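Long-range contact in flower-specific gamma-thionin-like protein/acidic protein (Solanum lycopersicum, PDB 4UJ0), which is a plant defensin that binds phosphatidylinositol 4,5-bisphosphate through a dimeric cationic grip and thereby mediates cell lysis: residues A[15-20]-A[39-44]. Residues are numbered along the deposited sequence; the frame is centred on the assembly and turned at random.
Sequences LCFMDS and LQRKCL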
ATOM      1  N   LEU A  15       2.043 -11.310  -4.266  1.00 22.18           N
ATOM      2  CA  LEU A  15       3.055 -10.918  -3.301  1.00 21.49           C
ATOM      3  C   LEU A  15       3.640  -9.554  -3.618  1.00 20.37           C
ATOM      4  O   LEU A  15       3.904  -9.237  -4.780  0.83 17.70           O
ATOM      5  CB  LEU A  15       4.183 -11.944  -3.305  1.00 20.76           C
ATOM      6  CG  LEU A  15       3.786 -13.326  -2.778  1.00 24.15           C
ATOM      7  CD1 LEU A  15       4.970 -14.277  -2.841  1.00 27.77           C
ATOM      8  CD2 LEU A  15       3.243 -13.246  -1.358  1.00 32.58           C
ATOM      9  N   CYS A  16       3.881  -8.774  -2.565  1.00 19.36           N
ATOM     10  CA  CYS A  16       4.391  -7.416  -2.708  1.00 22.13           C
ATOM     11  C   CYS A  16       5.909  -7.332  -2.512  1.00 22.19           C
ATOM     12  O   CYS A  16       6.421  -7.466  -1.395  1.00 23.54           O
ATOM     13  CB  CYS A  16       3.698  -6.492  -1.704  1.00 19.31           C
ATOM     14  SG  CYS A  16       3.842  -4.733  -2.098  1.00 21.40           S
ATOM     15  N   PHE A  17       6.624  -7.079  -3.600  1.00 18.79           N
ATOM     16  CA  PHE A  17       8.073  -6.909  -3.547  1.00 21.21           C
ATOM     17  C   PHE A  17       8.479  -5.489  -3.920  1.00 24.58           C
ATOM     18  O   PHE A  17       9.450  -4.974  -3.378  1.00 28.87           O
ATOM     19  CB  PHE A  17       8.796  -7.911  -4.467  1.00 24.18           C
ATOM     20  CG  PHE A  17       8.664  -9.334  -4.021  1.00 23.46           C
ATOM     21  CD1 PHE A  17       9.516  -9.855  -3.052  1.00 28.51           C
ATOM     22  CD2 PHE A  17       7.701 -10.157  -4.581  1.00 26.80           C
ATOM     23  CE1 PHE A  17       9.399 -11.176  -2.655  1.00 30.67           C
ATOM     24  CE2 PHE A  17       7.579 -11.478  -4.188  1.00 27.57           C
ATOM     25  CZ  PHE A  17       8.418 -11.986  -3.219  1.00 26.44           C
ATOM     26  N   MET A  18       7.746  -4.853  -4.838  1.00 23.78           N
ATOM     27  CA  MET A  18       8.103  -3.507  -5.288  1.00 26.18           C
ATOM     28  C   MET A  18       7.142  -2.459  -4.732  1.00 23.59           C
ATOM     29  O   MET A  18       5.947  -2.429  -5.063  1.00 22.03           O
ATOM     30  CB  MET A  18       8.100  -3.422  -6.815  1.00 28.26           C
ATOM     31  CG  MET A  18       9.102  -4.328  -7.490  1.00 41.17           C
ATOM     32  SD  MET A  18       8.840  -4.362  -9.275  1.00 52.15           S
ATOM     33  CE  MET A  18      10.062  -5.582  -9.751  1.00 47.98           C
ATOM     34  N   ASP A  19       7.665  -1.591  -3.876  1.00 28.61           N
ATOM     35  CA  ASP A  19       6.842  -0.526  -3.310  1.00 27.81           C
ATOM     36  C   ASP A  19       6.119   0.274  -4.389  1.00 20.94           C
ATOM     37  O   ASP A  19       4.959   0.671  -4.211  1.00 23.52           O
ATOM     38  CB  ASP A  19       7.699   0.453  -2.511  1.00 28.62           C
ATOM     39  CG  ASP A  19       8.115  -0.087  -1.161  1.00 32.70           C
ATOM     40  OD1 ASP A  19       7.699  -1.198  -0.789  1.00 27.76           O
ATOM     41  OD2 ASP A  19       8.848   0.634  -0.453  1.00 35.60           O
ATOM     42  N   SER A  20       6.822   0.543  -5.491  1.00 30.98           N
ATOM     43  CA  SER A  20       6.303   1.435  -6.528  1.00 35.45           C
ATOM     44  C   SER A  20       5.009   0.903  -7.131  1.00 28.42           C
ATOM     45  O   SER A  20       4.109   1.674  -7.464  1.00 27.39           O
ATOM     46  CB  SER A  20       7.350   1.681  -7.628  1.00 42.32           C
ATOM     47  OG  SER A  20       7.887   0.466  -8.128  1.00 42.94           O
ATOM     48  N   LEU A  39       7.952  -7.889   5.506  1.00 68.38           N
ATOM     49  CA  LEU A  39       7.676  -9.003   6.397  1.00 69.49           C
ATOM     50  C   LEU A  39       6.811 -10.062   5.722  1.00 57.38           C
ATOM     51  O   LEU A  39       7.255 -11.181   5.450  1.00 49.91           O
ATOM     52  CB  LEU A  39       6.932  -8.470   7.628  1.00 76.32           C
ATOM     53  CG  LEU A  39       7.402  -7.109   8.160  1.00 83.41           C
ATOM     54  CD1 LEU A  39       6.566  -6.667   9.357  1.00 92.76           C
ATOM     55  CD2 LEU A  39       8.880  -7.167   8.527  1.00 86.68           C
ATOM     56  N   GLN A  40       5.571  -9.669   5.453  1.00 49.65           N
ATOM     57  CA  GLN A  40       4.506 -10.557   5.023  1.00 48.07           C
ATOM     58  C   GLN A  40       4.294 -10.387   3.516  1.00 39.22           C
ATOM     59  O   GLN A  40       3.462 -11.063   2.912  1.00 37.87           O
ATOM     60  CB  GLN A  40       3.227 -10.181   5.787  1.00 60.11           C
ATOM     61  CG  GLN A  40       2.143 -11.257   5.866  1.00 67.38           C
ATOM     62  CD  GLN A  40       0.919 -10.807   6.679  1.00 78.18           C
ATOM     63  OE1 GLN A  40       0.828  -9.651   7.116  1.00 77.28           O
ATOM     64  NE2 GLN A  40      -0.030 -11.723   6.876  1.00 80.09           N
ATOM     65  N   ARG A  41       5.043  -9.471   2.913  1.00 33.94           N
ATOM     66  CA  ARG A  41       4.928  -9.217   1.482  1.00 28.21           C
ATOM     67  C   ARG A  41       3.501  -8.838   1.077  1.00 35.38           C
ATOM     68  O   ARG A  41       3.004  -9.291   0.043  1.00 29.20           O
ATOM     69  CB  ARG A  41       5.373 -10.444   0.687  1.00 30.63           C
ATOM     70  CG  ARG A  41       6.831 -10.867   0.884  1.00 34.55           C
ATOM     71  CD  ARG A  41       7.773  -9.816   0.357  1.00 33.38           C
ATOM     72  NE  ARG A  41       9.177 -10.157   0.547  1.00 37.44           N
ATOM     73  CZ  ARG A  41      10.159  -9.261   0.566  1.00 45.96           C
ATOM     74  NH1 ARG A  41       9.898  -7.969   0.407  1.00 49.12           N
ATOM     75  NH2 ARG A  41      11.404  -9.656   0.748  1.00 58.12           N
ATOM     76  N   LYS A  42       2.851  -8.021   1.901  1.00 35.19           N
ATOM     77  CA  LYS A  42       1.545  -7.454   1.567  1.00 29.70           C
ATOM     78  C   LYS A  42       1.742  -6.024   1.117  1.00 21.38           C
ATOM     79  O   LYS A  42       2.655  -5.340   1.578  1.00 25.26           O
ATOM     80  CB  LYS A  42       0.601  -7.496   2.779  1.00 31.73           C
ATOM     81  CG  LYS A  42       0.001  -8.876   3.053  1.00 41.43           C
ATOM     82  CD  LYS A  42      -0.706  -9.395   1.817  1.00 44.33           C
ATOM     83  CE  LYS A  42      -1.689 -10.505   2.118  1.00 54.78           C
ATOM     84  NZ  LYS A  42      -2.508 -10.827   0.907  1.00 63.26           N
ATOM     85  N   CYS A  43       0.878  -5.562   0.218  1.00 18.55           N
ATOM     86  CA  CYS A  43       0.819  -4.143  -0.128  1.00 16.51           C
ATOM     87  C   CYS A  43      -0.020  -3.403   0.917  1.00 17.60           C
ATOM     88  O   CYS A  43      -1.194  -3.734   1.134  1.00 16.69           O
ATOM     89  CB  CYS A  43       0.224  -3.967  -1.519  1.00 17.20           C
ATOM     90  SG  CYS A  43      -0.134  -2.293  -2.012  1.00 15.78           S
ATOM     91  N   LEU A  44       0.605  -2.427   1.576  1.00 14.25           N
ATOM     92  CA  LEU A  44      -0.036  -1.640   2.638  1.00 17.56           C
ATOM     93  C   LEU A  44      -0.246  -0.226   2.140  1.00 16.91           C
ATOM     94  O   LEU A  44       0.711   0.466   1.811  1.00 18.50           O
ATOM     95  CB  LEU A  44       0.838  -1.609   3.897  1.00 17.71           C
ATOM     96  CG  LEU A  44       1.133  -2.992   4.481  1.00 25.31           C
ATOM     97  CD1 LEU A  44       1.969  -2.887   5.764  1.00 30.99           C
ATOM     98  CD2 LEU A  44      -0.173  -3.724   4.740  1.00 27.18           C
TER
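Phe17 and Arg41 meet at the outer side of this contact, their long axes crossing at about a right angle. Ring atom CE1 of Phe17 lies 3.4 Å from NE of Arg41, while CD1 sits over one guanidinium face, offset toward its rim. The two planes are 36° apart, too inclined for a parallel stack. A bend at chi2 (-65°) folds the Arg41 chain back across the backbone of Cys16, bringing CD to 3.2 Å from Cys16 O; that carbonyl, near the guanidinium plane, is buried without a hydrogen-bond partner. The Leu15 side chain also crosses Arg41 at about a right angle, its CD2 4.1 Å from CB of Arg41. One backbone hydrogen bond joins the segments, from Cys16 N to Arg41 O (2.8 Å and nearly straight), the donor standing above the carbonyl plane. Deeper in, SG of Cys16 is anti to its backbone N (chi1 -162°) and packs 3.7 Å from CB of Cys43. These two cysteines are not bonded to each other: Cys16 pairs with Cys36, and Cys43 with Cys22 on helix 19-28. The loop leading into that helix is thus held against strand 43-48, within the cysteine-stabilised alpha-beta fold of plant defensins.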